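Local coordinates for conserved hypothetical protein TM0937 (Thermotoga maritima, PDB 2ESH), which is of unknown function but is probably a PadR-like winged-helix transcriptional regulator that binds DNA, at residues S16-Y30 / R77-L90. Sequence-based numbering, arbitrary orientation.
Sequences STILLLVAEKPSHGY and RKIYRITPQGKLYL
S27 and Y80 form a single antiparallel bridge that ties the link between helices 8-24 and 29-37 to strand 77-82 of the β-hairpin wing, a compact example of how the winged helix-turn-helix fold joins its first helix to its wing: a short segment after that helix pairs with the hairpin. The bond from Y80 N to S27 O (2.9 Å) is nearly straight, although the donor lies above the carbonyl plane; the return bond, S27 N to Y80 O, is more bent (139°) but meets a lone pair in plane. Two waters extend this polar seam, one joining V22 O to I82 N, the other G29 N to K78 O.

Flat groups and aliphatic chains pack around the bridge. R77, bent at chi2 (-69°), lays CD over one face of the H28 ring, a CH-pi contact 4.0 Å from the centroid, while I79 CD1 meets that ring at its edge. Replacing H28 by alanine would remove the ring under R77 CD and is likely to leave the aliphatic part of R77 less firmly placed. In one of two modelled conformers, the R81 guanidinium has P26 CG over one face.

Apolar contacts join helix 8-24 to the wing and to helix 84-116. The L90 side chain is a knob among S16, L19, L20 and A23. L19 forks: CD1 touches I82 CD1, whereas L19 CD2 reaches the edge of the Y89 ring, 3.4 Å from Y89 CD2.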
# COMPACT_ATOMS: atom_id res chain seq x y z
N SER A 16 0.94 2.26 -1.22
CA SER A 16 0.28 1.58 -2.30
C SER A 16 -0.52 0.48 -1.74
O SER A 16 -1.67 0.30 -2.11
CB SER A 16 1.27 1.05 -3.35
OG SER A 16 1.85 2.24 -3.94
N THR A 17 0.10 -0.27 -0.82
CA THR A 17 -0.54 -1.45 -0.26
C THR A 17 -1.70 -1.07 0.64
O THR A 17 -2.74 -1.72 0.59
CB THR A 17 0.46 -2.26 0.59
OG1 THR A 17 1.54 -2.68 -0.25
CG2 THR A 17 -0.23 -3.45 1.18
N ILE A 18 -1.48 -0.05 1.47
CA ILE A 18 -2.50 0.49 2.31
C ILE A 18 -3.71 1.02 1.56
O ILE A 18 -4.87 0.69 1.97
CB ILE A 18 -2.04 1.55 3.28
CG1 ILE A 18 -1.09 0.97 4.37
CG2 ILE A 18 -3.21 2.04 4.06
CD1 ILE A 18 -0.43 2.16 5.28
N LEU A 19 -3.49 1.74 0.47
CA LEU A 19 -4.60 2.24 -0.37
C LEU A 19 -5.45 1.09 -0.84
O LEU A 19 -6.67 1.11 -0.73
CB LEU A 19 -4.10 3.05 -1.60
CG LEU A 19 -5.08 3.93 -2.43
CD1 LEU A 19 -5.84 4.83 -1.53
CD2 LEU A 19 -4.31 4.82 -3.40
N LEU A 20 -4.79 0.09 -1.36
CA LEU A 20 -5.45 -1.08 -1.85
C LEU A 20 -6.23 -1.76 -0.80
O LEU A 20 -7.38 -2.16 -1.07
CB LEU A 20 -4.44 -2.09 -2.35
CG LEU A 20 -4.72 -3.14 -3.40
CD1 LEU A 20 -3.97 -4.39 -3.06
CD2 LEU A 20 -6.11 -3.50 -3.69
N LEU A 21 -5.60 -1.97 0.36
CA LEU A 21 -6.26 -2.74 1.40
C LEU A 21 -7.52 -1.96 1.80
O LEU A 21 -8.62 -2.51 1.95
CB LEU A 21 -5.31 -2.96 2.60
CG LEU A 21 -4.26 -4.11 2.55
CD1 LEU A 21 -3.36 -4.06 3.81
CD2 LEU A 21 -4.91 -5.46 2.36
N VAL A 22 -7.36 -0.64 1.93
CA VAL A 22 -8.57 0.15 2.10
C VAL A 22 -9.65 0.07 0.97
O VAL A 22 -10.82 -0.00 1.30
CB VAL A 22 -8.31 1.56 2.41
CG1 VAL A 22 -9.63 2.28 2.47
CG2 VAL A 22 -7.47 1.70 3.75
N ALA A 23 -9.25 0.12 -0.33
CA ALA A 23 -10.18 -0.07 -1.43
C ALA A 23 -10.94 -1.37 -1.30
O ALA A 23 -12.12 -1.46 -1.62
CB ALA A 23 -9.45 -0.03 -2.84
N GLU A 24 -10.23 -2.41 -0.89
CA GLU A 24 -10.82 -3.72 -0.77
C GLU A 24 -11.87 -3.79 0.36
O GLU A 24 -12.93 -4.41 0.22
CB GLU A 24 -9.67 -4.71 -0.53
CG GLU A 24 -8.89 -5.06 -1.83
CD GLU A 24 -7.84 -6.16 -1.64
OE1 GLU A 24 -7.26 -6.25 -0.55
OE2 GLU A 24 -7.53 -6.89 -2.61
N LYS A 25 -11.59 -3.14 1.51
CA LYS A 25 -12.56 -3.11 2.59
C LYS A 25 -12.31 -1.89 3.47
O LYS A 25 -11.31 -1.86 4.18
CB LYS A 25 -12.46 -4.35 3.46
CG LYS A 25 -13.50 -4.44 4.60
CD LYS A 25 -13.38 -5.74 5.44
CE LYS A 25 -12.21 -5.60 6.50
NZ LYS A 25 -11.77 -6.90 7.24
N PRO A 26 -13.26 -0.91 3.46
CA PRO A 26 -13.08 0.30 4.32
C PRO A 26 -12.88 -0.16 5.79
O PRO A 26 -13.45 -1.19 6.17
CB PRO A 26 -14.41 1.00 4.16
CG PRO A 26 -14.94 0.44 2.73
CD PRO A 26 -14.56 -0.93 2.75
N SER A 27 -11.99 0.52 6.56
CA SER A 27 -11.64 0.05 7.88
C SER A 27 -10.85 1.03 8.68
O SER A 27 -10.51 2.11 8.21
CB SER A 27 -10.89 -1.31 7.82
OG SER A 27 -10.84 -1.94 9.13
N HIS A 28 -10.55 0.65 9.92
CA HIS A 28 -9.76 1.54 10.81
C HIS A 28 -8.28 1.11 10.87
O HIS A 28 -7.96 0.03 10.51
CB HIS A 28 -10.39 1.60 12.19
CG HIS A 28 -10.54 0.26 12.84
ND1 HIS A 28 -11.65 -0.53 12.65
CD2 HIS A 28 -9.72 -0.43 13.67
CE1 HIS A 28 -11.51 -1.65 13.35
NE2 HIS A 28 -10.34 -1.62 13.95
N GLY A 29 -7.39 2.03 11.25
CA GLY A 29 -6.04 1.77 11.63
C GLY A 29 -5.72 0.40 12.22
O GLY A 29 -4.90 -0.31 11.64
N TYR A 30 -6.38 0.01 13.32
CA TYR A 30 -6.04 -1.25 14.00
C TYR A 30 -6.23 -2.51 13.16
O TYR A 30 -5.32 -3.37 13.10
CB TYR A 30 -6.74 -1.38 15.38
CG TYR A 30 -6.46 -2.70 16.10
CD1 TYR A 30 -5.24 -2.91 16.83
CD2 TYR A 30 -7.40 -3.73 16.04
CE1 TYR A 30 -4.99 -4.16 17.53
CE2 TYR A 30 -7.17 -4.98 16.71
CZ TYR A 30 -5.99 -5.20 17.44
OH TYR A 30 -5.84 -6.43 18.08
N ARG A 77 -14.31 4.01 16.24
CA ARG A 77 -13.25 3.76 15.27
C ARG A 77 -13.50 4.58 14.00
O ARG A 77 -14.59 4.54 13.47
CB ARG A 77 -13.27 2.28 14.86
CG ARG A 77 -13.08 1.29 15.97
CD ARG A 77 -11.66 1.41 16.45
NE ARG A 77 -11.45 0.43 17.49
CZ ARG A 77 -10.27 0.06 17.99
NH1 ARG A 77 -9.12 0.58 17.54
NH2 ARG A 77 -10.25 -0.85 18.94
N LYS A 78 -12.49 5.31 13.54
CA LYS A 78 -12.53 6.14 12.36
C LYS A 78 -12.34 5.28 11.12
O LYS A 78 -11.27 4.68 10.95
CB LYS A 78 -11.43 7.17 12.47
CG LYS A 78 -11.58 8.28 11.46
CD LYS A 78 -10.70 9.45 11.74
CE LYS A 78 -11.15 10.67 11.01
NZ LYS A 78 -10.32 11.91 11.37
N ILE A 79 -13.40 5.12 10.30
CA ILE A 79 -13.38 4.27 9.05
C ILE A 79 -12.87 5.02 7.80
O ILE A 79 -13.39 6.07 7.39
CB ILE A 79 -14.73 3.70 8.79
CG1 ILE A 79 -15.26 2.94 10.06
CG2 ILE A 79 -14.67 2.70 7.61
CD1 ILE A 79 -14.33 1.82 10.60
N TYR A 80 -11.83 4.50 7.19
CA TYR A 80 -11.24 5.04 5.94
C TYR A 80 -11.86 4.38 4.75
O TYR A 80 -12.11 3.18 4.78
CB TYR A 80 -9.72 4.83 5.89
CG TYR A 80 -9.05 5.60 6.94
CD1 TYR A 80 -8.49 6.88 6.64
CD2 TYR A 80 -9.02 5.13 8.27
CE1 TYR A 80 -7.92 7.67 7.64
CE2 TYR A 80 -8.46 5.93 9.30
CZ TYR A 80 -7.89 7.20 8.95
OH TYR A 80 -7.30 8.01 9.91
N ARG A 81 -12.08 5.15 3.69
CA ARG A 81 -12.78 4.67 2.48
C ARG A 81 -12.11 5.32 1.25
O ARG A 81 -11.76 6.53 1.28
CB ARG A 81 -14.29 5.02 2.61
CG ARG A 81 -15.18 4.89 1.39
CD ARG A 81 -16.71 5.00 1.78
NE ARG A 81 -17.04 4.30 3.06
CZ ARG A 81 -17.70 3.14 3.17
NH1 ARG A 81 -18.13 2.47 2.07
NH2 ARG A 81 -17.93 2.63 4.40
N ILE A 82 -11.90 4.56 0.20
CA ILE A 82 -11.26 5.18 -1.02
C ILE A 82 -12.22 6.19 -1.73
O ILE A 82 -13.43 5.94 -1.82
CB ILE A 82 -10.64 4.11 -2.05
CG1 ILE A 82 -9.60 4.82 -2.96
CG2 ILE A 82 -11.77 3.36 -2.79
CD1 ILE A 82 -8.65 3.91 -3.69
N THR A 83 -11.68 7.33 -2.19
CA THR A 83 -12.38 8.26 -2.99
C THR A 83 -12.06 7.99 -4.51
O THR A 83 -11.12 7.31 -4.80
CB THR A 83 -11.89 9.65 -2.68
OG1 THR A 83 -10.57 9.75 -3.21
CG2 THR A 83 -11.97 10.00 -1.04
N PRO A 84 -12.88 8.59 -5.50
CA PRO A 84 -12.60 8.43 -6.95
C PRO A 84 -11.21 8.98 -7.33
O PRO A 84 -10.55 8.50 -8.25
CB PRO A 84 -13.71 9.29 -7.66
CG PRO A 84 -14.85 9.51 -6.59
CD PRO A 84 -14.09 9.43 -5.21
N GLN A 85 -10.75 9.99 -6.64
CA GLN A 85 -9.33 10.38 -6.82
C GLN A 85 -8.26 9.31 -6.44
O GLN A 85 -7.21 9.23 -7.09
CB GLN A 85 -9.01 11.72 -6.15
CG GLN A 85 -9.89 12.95 -6.72
CD GLN A 85 -9.67 13.24 -8.27
OE1 GLN A 85 -8.65 13.83 -8.64
NE2 GLN A 85 -10.66 12.83 -9.15
N GLY A 86 -8.60 8.52 -5.41
CA GLY A 86 -7.77 7.58 -4.80
C GLY A 86 -7.71 6.43 -5.73
O GLY A 86 -6.65 5.84 -5.93
N LYS A 87 -8.84 6.15 -6.36
CA LYS A 87 -8.83 5.16 -7.42
C LYS A 87 -7.97 5.54 -8.64
O LYS A 87 -7.32 4.67 -9.22
CB LYS A 87 -10.24 4.75 -7.85
CG LYS A 87 -10.96 3.97 -6.80
CD LYS A 87 -12.35 3.67 -7.33
CE LYS A 87 -12.93 2.30 -6.86
NZ LYS A 87 -13.87 1.60 -7.91
N LEU A 88 -7.96 6.80 -9.00
CA LEU A 88 -7.06 7.32 -10.08
C LEU A 88 -5.58 7.23 -9.70
O LEU A 88 -4.73 6.90 -10.50
CB LEU A 88 -7.47 8.76 -10.49
CG LEU A 88 -8.82 8.84 -11.27
CD1 LEU A 88 -9.31 10.26 -11.35
CD2 LEU A 88 -8.63 8.31 -12.75
N TYR A 89 -5.28 7.46 -8.43
CA TYR A 89 -3.91 7.33 -7.92
C TYR A 89 -3.52 5.88 -7.97
O TYR A 89 -2.39 5.51 -8.43
CB TYR A 89 -3.83 7.88 -6.52
CG TYR A 89 -2.49 7.89 -5.88
CD1 TYR A 89 -1.55 8.90 -6.17
CD2 TYR A 89 -2.17 6.96 -4.94
CE1 TYR A 89 -0.34 8.96 -5.51
CE2 TYR A 89 -0.94 7.01 -4.26
CZ TYR A 89 -0.06 8.00 -4.53
OH TYR A 89 1.11 8.02 -3.89
N LEU A 90 -4.49 5.04 -7.67
CA LEU A 90 -4.29 3.60 -7.79
C LEU A 90 -3.98 3.05 -9.18
O LEU A 90 -3.19 2.08 -9.31
CB LEU A 90 -5.50 2.85 -7.22
CG LEU A 90 -5.33 1.53 -6.44
CD1 LEU A 90 -4.18 1.43 -5.43
CD2 LEU A 90 -6.60 1.15 -5.77
O HOH W 1 -12.55 2.06 0.32
O HOH W 2 -8.90 4.26 12.29